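Local coordinates for protein prolyl oligopeptidase (Novosphingobium capsulatum, PDB 1YR2) that probably hydrolyses peptide bonds on the carboxyl side of proline, and to a lesser extent alanine, in oligopeptides as a serine protease, at residues Leu366-Ile371 with Phe377-His382; Ser386-Phe391 with Gly399-Pro404; Trp320-Gly325 with Leu330-Gly335. One frame throughout, in Å; residues are numbered along the deposited sequence.

In the fold
All three contacts are structural packing within the beta-propeller of this S9A peptidase; the catalytic serine probably belongs to the separate alpha/beta-hydrolase domain, as in this family. Contacts 1 and 2 belong to one four-stranded blade: 366-371 with 377-382 pairs its first two strands, and 386-391 with 399-404 its last two. Their centres are about 9 Å apart, and probable hydrogen bonds such as A378 N to L389 O (2.8 Å) join the middle strands. Contact 3 opens the preceding blade. Its centre is about 12 Å from that of contact 1, and the blades pack through V333 CG2 and V369 CG2, 3.6 Å apart. Contacts 2 and 3 stay about 8 Å apart at their nearest atoms.

Contact 1 of 3, residues Leu366-Ile371 with Phe377-His382; sequences LESVGI and FASYIH
The methyl CD1 of L366 lies over the centre of one face of the Y380 ring, a CH-pi contact 3.8 Å from the centroid, while L366 CB comes up to ring atom CE1. At the F377 ring, on the other side of the sheet, the carbonyl O of G370 approaches an edge near the ring plane. L366 holds CG away from its own N (chi1 179°), and chi2 of 60° then brings CD1 over the ring and to A378 CB at 3.7 Å. A378 is small enough to take this methyl and V369 CG2 at once. G370 and F377 exchange two backbone hydrogen bonds. Farther along, E367 and S368 both face S379 in a classic beta bulge: S379 N donates to S368 O, and E367 N to S379 O at 2.8 Å. The bulge turns E367 toward the partner strand, where I381 CD1 packs 3.7 Å from OE1. A water donates to E367 OE1 (3.0 Å) and to Y380 O (2.8 Å). Apolar packing thus holds the face of L366, V369, A378 and Y380, whereas at the bulge two backbone hydrogen bonds join the strands, and the carboxylate of E367 with one water adds a bridge to Y380 O.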
loop_
_atom_site.group_PDB
_atom_site.type_symbol
_atom_site.label_atom_id
_atom_site.label_comp_id
_atom_site.label_asym_id
_atom_site.label_seq_id
_atom_site.Cartn_x
_atom_site.Cartn_y
_atom_site.Cartn_z
ATOM N N LEU A 366 5.181 -12.776 8.941
ATOM C CA LEU A 366 3.758 -12.930 9.278
ATOM C C LEU A 366 3.128 -11.563 9.519
ATOM O O LEU A 366 3.404 -10.902 10.521
ATOM C CB LEU A 366 3.566 -13.772 10.525
ATOM C CG LEU A 366 2.180 -14.048 11.062
ATOM C CD1 LEU A 366 1.378 -14.757 10.023
ATOM C CD2 LEU A 366 2.267 -14.935 12.247
ATOM N N GLU A 367 2.209 -11.223 8.642
ATOM C CA GLU A 367 1.568 -9.936 8.610
ATOM C C GLU A 367 0.347 -9.839 9.560
ATOM O O GLU A 367 0.221 -8.861 10.288
ATOM C CB GLU A 367 1.147 -9.701 7.156
ATOM C CG GLU A 367 0.749 -8.326 6.749
ATOM C CD GLU A 367 0.805 -8.189 5.212
ATOM O OE1 GLU A 367 0.075 -8.952 4.471
ATOM O OE2 GLU A 367 1.626 -7.342 4.777
ATOM N N SER A 368 -0.498 -10.868 9.595
ATOM C CA SER A 368 -1.770 -10.785 10.337
ATOM C C SER A 368 -2.343 -12.200 10.456
ATOM O O SER A 368 -1.987 -13.096 9.660
ATOM C CB SER A 368 -2.787 -9.833 9.645
ATOM O OG SER A 368 -3.187 -10.392 8.416
ATOM N N VAL A 369 -3.181 -12.388 11.461
ATOM C CA VAL A 369 -3.787 -13.677 11.743
ATOM C C VAL A 369 -5.209 -13.412 12.146
ATOM O O VAL A 369 -5.456 -12.450 12.827
ATOM C CB VAL A 369 -3.065 -14.394 12.884
ATOM C CG1 VAL A 369 -3.831 -15.590 13.301
ATOM C CG2 VAL A 369 -1.686 -14.809 12.462
ATOM N N GLY A 370 -6.132 -14.249 11.713
ATOM C CA GLY A 370 -7.486 -14.211 12.208
ATOM C C GLY A 370 -7.965 -15.609 12.494
ATOM O O GLY A 370 -7.418 -16.593 11.985
ATOM N N ILE A 371 -9.019 -15.726 13.296
ATOM C CA ILE A 371 -9.609 -16.997 13.573
ATOM C C ILE A 371 -11.022 -17.055 12.976
ATOM O O ILE A 371 -11.799 -16.104 13.122
ATOM C CB ILE A 371 -9.620 -17.283 15.076
ATOM C CG1 ILE A 371 -8.196 -17.601 15.547
ATOM C CG2 ILE A 371 -10.463 -18.508 15.365
ATOM C CD1 ILE A 371 -8.005 -17.764 17.103
ATOM N N PHE A 377 -6.038 -18.551 10.427
ATOM C CA PHE A 377 -5.631 -18.157 9.063
ATOM C C PHE A 377 -4.531 -17.105 9.168
ATOM O O PHE A 377 -4.760 -15.965 9.635
ATOM C CB PHE A 377 -6.846 -17.672 8.261
ATOM C CG PHE A 377 -7.828 -18.758 8.009
ATOM C CD1 PHE A 377 -7.628 -19.665 6.960
ATOM C CD2 PHE A 377 -8.833 -18.991 8.925
ATOM C CE1 PHE A 377 -8.498 -20.723 6.758
ATOM C CE2 PHE A 377 -9.698 -20.032 8.766
ATOM C CZ PHE A 377 -9.541 -20.928 7.679
ATOM N N ALA A 378 -3.359 -17.444 8.657
ATOM C CA ALA A 378 -2.125 -16.661 8.869
ATOM C C ALA A 378 -1.668 -16.118 7.523
ATOM O O ALA A 378 -1.399 -16.900 6.624
ATOM C CB ALA A 378 -1.048 -17.538 9.465
ATOM N N SER A 379 -1.663 -14.783 7.374
ATOM C CA SER A 379 -1.242 -14.134 6.160
ATOM C C SER A 379 0.254 -13.776 6.181
ATOM O O SER A 379 0.701 -12.910 6.944
ATOM C CB SER A 379 -2.090 -12.873 5.922
ATOM O OG SER A 379 -3.409 -13.280 5.692
ATOM N N TYR A 380 0.997 -14.457 5.324
ATOM C CA TYR A 380 2.408 -14.329 5.222
ATOM C C TYR A 380 2.788 -13.593 3.956
ATOM O O TYR A 380 2.037 -13.609 2.937
ATOM C CB TYR A 380 3.086 -15.718 5.177
ATOM C CG TYR A 380 3.104 -16.463 6.484
ATOM C CD1 TYR A 380 4.080 -16.227 7.435
ATOM C CD2 TYR A 380 2.135 -17.423 6.744
ATOM C CE1 TYR A 380 4.095 -16.952 8.631
ATOM C CE2 TYR A 380 2.115 -18.094 7.893
ATOM C CZ TYR A 380 3.111 -17.909 8.840
ATOM O OH TYR A 380 3.052 -18.671 10.014
ATOM N N ILE A 381 3.991 -13.022 3.972
ATOM C CA ILE A 381 4.610 -12.538 2.743
ATOM C C ILE A 381 5.613 -13.622 2.326
ATOM O O ILE A 381 6.666 -13.789 2.968
ATOM C CB ILE A 381 5.298 -11.187 2.902
ATOM C CG1 ILE A 381 4.318 -10.100 3.384
ATOM C CG2 ILE A 381 5.881 -10.752 1.553
ATOM C CD1 ILE A 381 3.108 -9.942 2.562
ATOM N N HIS A 382 5.237 -14.326 1.268
ATOM C CA HIS A 382 5.970 -15.421 0.665
ATOM C C HIS A 382 6.434 -15.042 -0.758
ATOM O O HIS A 382 5.646 -14.941 -1.672
ATOM C CB HIS A 382 5.026 -16.626 0.594
ATOM C CG HIS A 382 5.693 -17.895 0.158
ATOM N ND1 HIS A 382 6.580 -18.569 0.966
ATOM C CD2 HIS A 382 5.602 -18.617 -0.992
ATOM C CE1 HIS A 382 7.021 -19.649 0.332
ATOM N NE2 HIS A 382 6.457 -19.690 -0.865
HETATM O O HOH W 1 -0.037 -11.675 3.217
#

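Contact 2 of 3, residues Ser386-Phe391 with Gly399-Pro404; sequences SQVLAF and GAVSLP
This hairpin forms the third and fourth strands of a propeller blade, the fourth strand being short and ending the four-stranded antiparallel sheet. Regular pairing centres on L389 and A400, a non-hydrogen-bonded pair whose CA atoms are 4.3 Å apart. Bonds on both sides of it are short and nearly straight: V401 N donates to V388 O at 2.7 Å (172° at the hydrogen), and A390 N donates to G399 O at 2.8 Å. G399 has a positive phi of 85°, a backbone angle glycine adopts easily.

Between the side chains, L389 packs on A400, the CD2 methyl of the leucine reaching A400 CB at 3.8 Å. V388 and V401 run alongside each other. In V401, CG2 is anti to the carbonyl carbon, which lays it against V388 CG1 at 3.7 Å; valine, short and branched at CB, lets the two flanks meet without a long side chain. V401 is buried further by F377 of the same blade and by L423 and L437 of the next, and the small A390 also packs on F377.

Beyond V401 the chains part, and L403 CD1 comes only loosely near S386 O. The hydroxyl of S386 turns elsewhere, to A409 N, at the start of the following blade. Where the strands separate, a water replaces direct pairing: it accepts from V388 N and donates to V401 O. At the other end a second water donates to A390 O at 2.8 Å and accepts a weak bond from G399 N. That water also lies over one face of the F391 ring, 3.7 Å above the plane and nearer the ring's margin than its centre.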
loop_
_atom_site.group_PDB
_atom_site.type_symbol
_atom_site.label_atom_id
_atom_site.label_comp_id
_atom_site.label_asym_id
_atom_site.label_seq_id
_atom_site.Cartn_x
_atom_site.Cartn_y
_atom_site.Cartn_z
ATOM N N SER A 386 1.264 -12.591 -1.153
ATOM C CA SER A 386 0.613 -13.203 -0.017
ATOM C C SER A 386 0.521 -14.729 -0.168
ATOM O O SER A 386 0.265 -15.242 -1.234
ATOM C CB SER A 386 -0.770 -12.596 0.234
ATOM O OG SER A 386 -0.687 -11.269 0.749
ATOM N N GLN A 387 0.757 -15.445 0.931
ATOM C CA GLN A 387 0.360 -16.820 1.103
ATOM C C GLN A 387 -0.407 -16.888 2.422
ATOM O O GLN A 387 0.141 -16.505 3.466
ATOM C CB GLN A 387 1.579 -17.733 1.210
ATOM C CG GLN A 387 1.198 -19.180 1.390
ATOM C CD GLN A 387 2.363 -20.066 1.297
ATOM O OE1 GLN A 387 3.232 -20.034 2.164
ATOM N NE2 GLN A 387 2.387 -20.906 0.255
ATOM N N VAL A 388 -1.653 -17.372 2.392
ATOM C CA VAL A 388 -2.474 -17.473 3.590
ATOM C C VAL A 388 -2.529 -18.936 3.983
ATOM O O VAL A 388 -3.055 -19.763 3.248
ATOM C CB VAL A 388 -3.893 -16.912 3.372
ATOM C CG1 VAL A 388 -4.703 -16.996 4.703
ATOM C CG2 VAL A 388 -3.860 -15.446 2.878
ATOM N N LEU A 389 -1.905 -19.275 5.115
ATOM C CA LEU A 389 -1.880 -20.629 5.605
ATOM C C LEU A 389 -2.928 -20.869 6.677
ATOM O O LEU A 389 -3.188 -20.014 7.531
ATOM C CB LEU A 389 -0.466 -20.984 6.115
ATOM C CG LEU A 389 0.672 -20.915 5.098
ATOM C CD1 LEU A 389 2.078 -21.204 5.731
ATOM C CD2 LEU A 389 0.393 -21.865 3.989
ATOM N N ALA A 390 -3.502 -22.070 6.653
ATOM C CA ALA A 390 -4.509 -22.479 7.626
ATOM C C ALA A 390 -3.923 -23.426 8.622
ATOM O O ALA A 390 -3.062 -24.269 8.297
ATOM C CB ALA A 390 -5.695 -23.157 6.930
ATOM N N PHE A 391 -4.372 -23.303 9.865
ATOM C CA PHE A 391 -3.920 -24.211 10.946
ATOM C C PHE A 391 -5.104 -24.515 11.852
ATOM O O PHE A 391 -5.982 -23.665 12.024
ATOM C CB PHE A 391 -2.841 -23.565 11.814
ATOM C CG PHE A 391 -1.626 -23.144 11.077
ATOM C CD1 PHE A 391 -1.575 -21.871 10.482
ATOM C CD2 PHE A 391 -0.539 -24.003 10.910
ATOM C CE1 PHE A 391 -0.476 -21.444 9.804
ATOM C CE2 PHE A 391 0.594 -23.561 10.175
ATOM C CZ PHE A 391 0.589 -22.233 9.632
ATOM N N GLY A 399 -2.897 -26.728 5.442
ATOM C CA GLY A 399 -2.679 -26.338 4.065
ATOM C C GLY A 399 -2.787 -24.832 3.807
ATOM O O GLY A 399 -2.944 -24.028 4.733
ATOM N N ALA A 400 -2.699 -24.448 2.542
ATOM C CA ALA A 400 -2.803 -23.042 2.142
ATOM C C ALA A 400 -4.222 -22.752 1.662
ATOM O O ALA A 400 -4.898 -23.632 1.088
ATOM C CB ALA A 400 -1.823 -22.743 1.020
ATOM N N VAL A 401 -4.661 -21.509 1.867
ATOM C CA VAL A 401 -5.898 -21.026 1.284
ATOM C C VAL A 401 -5.710 -20.861 -0.223
ATOM O O VAL A 401 -4.752 -20.242 -0.661
ATOM C CB VAL A 401 -6.342 -19.655 1.891
ATOM C CG1 VAL A 401 -7.567 -19.102 1.159
ATOM C CG2 VAL A 401 -6.676 -19.792 3.363
ATOM N N SER A 402 -6.636 -21.411 -1.010
ATOM C CA SER A 402 -6.678 -21.192 -2.448
ATOM C C SER A 402 -7.127 -19.742 -2.732
ATOM O O SER A 402 -8.166 -19.323 -2.248
ATOM C CB SER A 402 -7.629 -22.217 -3.117
ATOM O OG SER A 402 -8.983 -22.002 -2.635
ATOM N N LEU A 403 -6.325 -18.980 -3.471
ATOM C CA LEU A 403 -6.641 -17.619 -3.881
ATOM C C LEU A 403 -6.874 -17.562 -5.400
ATOM O O LEU A 403 -6.399 -18.460 -6.098
ATOM C CB LEU A 403 -5.466 -16.707 -3.497
ATOM C CG LEU A 403 -5.087 -16.563 -2.021
ATOM C CD1 LEU A 403 -3.843 -15.730 -1.906
ATOM C CD2 LEU A 403 -6.220 -15.967 -1.257
ATOM N N PRO A 404 -7.559 -16.544 -5.927
ATOM C CA PRO A 404 -7.866 -16.476 -7.365
ATOM C C PRO A 404 -6.617 -16.417 -8.252
ATOM O O PRO A 404 -6.675 -16.852 -9.398
ATOM C CB PRO A 404 -8.675 -15.164 -7.517
ATOM C CG PRO A 404 -9.048 -14.738 -6.238
ATOM C CD PRO A 404 -8.138 -15.394 -5.227
HETATM O O HOH W 2 -2.599 -18.678 0.004
HETATM O O HOH W 3 -0.711 -24.784 6.879
#

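Contact 3 of 3, residues Trp320-Gly325 with Leu330-Gly335; sequences WDFVDG and LWFVSG
S334 lies over one face of the W320 indole: its CB is 3.8 Å from the centroid of the six-membered ring, 12° off the normal, a CH-pi contact. Serine is small enough to lie against the indole, with OG 3.4 Å from CZ2 and accepting a hydrogen bond from D336 N. F332 CB meets the edge of the same indole at CE3, and the F332 ring takes F322 CD1 over one face, their planes inclined at 50°. V323, its CB turned toward the partner strand, packs CG2 on V333 CG2 at 3.9 Å, on the side away from F322 and F332. Replacing W320 by alanine is likely to strip S334 CB and F332 CB of the indole they pack on and open a gap beside V344. A CB at G325 would run into L330 CD2 as it now lies.

In the backbone, D321 and V333 bond in both directions, V323 N donates to W331 O, and W331 N to D324 O. Farther out, W331 NE1 bonds L393 O of the next blade and D324 OD2 S277 OG of the previous. This hairpin, packed between two blades, supplies the first two strands of a four-stranded antiparallel blade, the repeating unit of a beta-propeller.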
loop_
_atom_site.group_PDB
_atom_site.type_symbol
_atom_site.label_atom_id
_atom_site.label_comp_id
_atom_site.label_asym_id
_atom_site.label_seq_id
_atom_site.Cartn_x
_atom_site.Cartn_y
_atom_site.Cartn_z
ATOM N N TRP A 320 2.669 -8.109 20.830
ATOM C CA TRP A 320 1.702 -9.144 21.199
ATOM C C TRP A 320 0.330 -8.664 20.746
ATOM O O TRP A 320 -0.332 -7.929 21.485
ATOM C CB TRP A 320 1.654 -9.336 22.701
ATOM C CG TRP A 320 2.821 -10.024 23.241
ATOM C CD1 TRP A 320 3.984 -9.449 23.666
ATOM C CD2 TRP A 320 2.989 -11.433 23.404
ATOM N NE1 TRP A 320 4.865 -10.419 24.072
ATOM C CE2 TRP A 320 4.272 -11.642 23.950
ATOM C CE3 TRP A 320 2.157 -12.544 23.206
ATOM C CZ2 TRP A 320 4.769 -12.923 24.265
ATOM C CZ3 TRP A 320 2.645 -13.788 23.465
ATOM C CH2 TRP A 320 3.941 -13.984 24.009
ATOM N N ASP A 321 -0.062 -9.033 19.532
ATOM C CA ASP A 321 -1.308 -8.560 18.917
ATOM C C ASP A 321 -2.391 -9.639 19.172
ATOM O O ASP A 321 -2.218 -10.794 18.754
ATOM C CB ASP A 321 -1.170 -8.450 17.405
ATOM C CG ASP A 321 -0.305 -7.270 16.958
ATOM O OD1 ASP A 321 -0.126 -6.283 17.705
ATOM O OD2 ASP A 321 0.200 -7.288 15.841
ATOM N N PHE A 322 -3.470 -9.253 19.827
ATOM C CA PHE A 322 -4.532 -10.206 20.196
ATOM C C PHE A 322 -5.320 -10.595 18.959
ATOM O O PHE A 322 -5.741 -9.756 18.228
ATOM C CB PHE A 322 -5.452 -9.530 21.205
ATOM C CG PHE A 322 -6.659 -10.347 21.609
ATOM C CD1 PHE A 322 -6.532 -11.622 22.070
ATOM C CD2 PHE A 322 -7.922 -9.770 21.534
ATOM C CE1 PHE A 322 -7.649 -12.341 22.423
ATOM C CE2 PHE A 322 -9.029 -10.477 21.922
ATOM C CZ PHE A 322 -8.873 -11.755 22.382
ATOM N N VAL A 323 -5.497 -11.893 18.754
ATOM C CA VAL A 323 -6.275 -12.397 17.618
ATOM C C VAL A 323 -7.718 -12.604 18.061
ATOM O O VAL A 323 -8.595 -11.843 17.650
ATOM C CB VAL A 323 -5.637 -13.672 17.051
ATOM C CG1 VAL A 323 -6.423 -14.228 15.888
ATOM C CG2 VAL A 323 -4.241 -13.413 16.579
ATOM N N ASP A 324 -7.955 -13.616 18.895
ATOM C CA ASP A 324 -9.250 -13.885 19.485
ATOM C C ASP A 324 -9.049 -14.918 20.591
ATOM O O ASP A 324 -7.932 -15.415 20.803
ATOM C CB ASP A 324 -10.212 -14.406 18.399
ATOM C CG ASP A 324 -11.702 -14.224 18.740
ATOM O OD1 ASP A 324 -12.112 -13.751 19.849
ATOM O OD2 ASP A 324 -12.550 -14.530 17.886
ATOM N N GLY A 325 -10.129 -15.218 21.303
ATOM C CA GLY A 325 -10.154 -16.257 22.310
ATOM C C GLY A 325 -11.283 -17.233 22.043
ATOM O O GLY A 325 -12.265 -16.881 21.421
ATOM N N LEU A 330 -6.523 -17.951 24.522
ATOM C CA LEU A 330 -6.364 -16.764 23.712
ATOM C C LEU A 330 -5.209 -16.962 22.721
ATOM O O LEU A 330 -4.204 -17.563 23.045
ATOM C CB LEU A 330 -6.002 -15.600 24.630
ATOM C CG LEU A 330 -6.932 -15.243 25.790
ATOM C CD1 LEU A 330 -6.394 -13.988 26.471
ATOM C CD2 LEU A 330 -8.357 -15.033 25.355
ATOM N N TRP A 331 -5.304 -16.385 21.532
ATOM C CA TRP A 331 -4.213 -16.463 20.569
ATOM C C TRP A 331 -3.710 -15.053 20.277
ATOM O O TRP A 331 -4.496 -14.145 20.156
ATOM C CB TRP A 331 -4.718 -17.057 19.252
ATOM C CG TRP A 331 -4.873 -18.543 19.369
ATOM C CD1 TRP A 331 -3.985 -19.484 18.965
ATOM C CD2 TRP A 331 -5.960 -19.253 19.957
ATOM N NE1 TRP A 331 -4.463 -20.743 19.230
ATOM C CE2 TRP A 331 -5.681 -20.639 19.825
ATOM C CE3 TRP A 331 -7.183 -18.874 20.502
ATOM C CZ2 TRP A 331 -6.535 -21.641 20.300
ATOM C CZ3 TRP A 331 -8.051 -19.890 20.967
ATOM C CH2 TRP A 331 -7.705 -21.248 20.864
ATOM N N PHE A 332 -2.399 -14.921 20.120
ATOM C CA PHE A 332 -1.725 -13.678 19.833
ATOM C C PHE A 332 -0.709 -13.870 18.700
ATOM O O PHE A 332 -0.122 -14.938 18.526
ATOM C CB PHE A 332 -0.910 -13.180 21.085
ATOM C CG PHE A 332 -1.764 -12.788 22.248
ATOM C CD1 PHE A 332 -2.185 -13.762 23.135
ATOM C CD2 PHE A 332 -2.128 -11.458 22.483
ATOM C CE1 PHE A 332 -2.956 -13.452 24.218
ATOM C CE2 PHE A 332 -2.916 -11.133 23.598
ATOM C CZ PHE A 332 -3.342 -12.128 24.452
ATOM N N VAL A 333 -0.473 -12.823 17.934
ATOM C CA VAL A 333 0.682 -12.779 17.030
ATOM C C VAL A 333 1.783 -12.135 17.864
ATOM O O VAL A 333 1.651 -10.982 18.257
ATOM C CB VAL A 333 0.427 -11.906 15.790
ATOM C CG1 VAL A 333 1.659 -11.830 14.901
ATOM C CG2 VAL A 333 -0.793 -12.457 15.013
ATOM N N SER A 334 2.873 -12.870 18.079
ATOM C CA SER A 334 3.952 -12.425 18.927
ATOM C C SER A 334 5.242 -12.196 18.161
ATOM O O SER A 334 5.637 -13.004 17.328
ATOM C CB SER A 334 4.176 -13.409 20.071
ATOM O OG SER A 334 5.227 -12.972 20.906
ATOM N N GLY A 335 5.925 -11.109 18.538
ATOM C CA GLY A 335 7.261 -10.761 18.074
ATOM C C GLY A 335 8.375 -11.153 19.052
ATOM O O GLY A 335 9.569 -10.876 18.809
#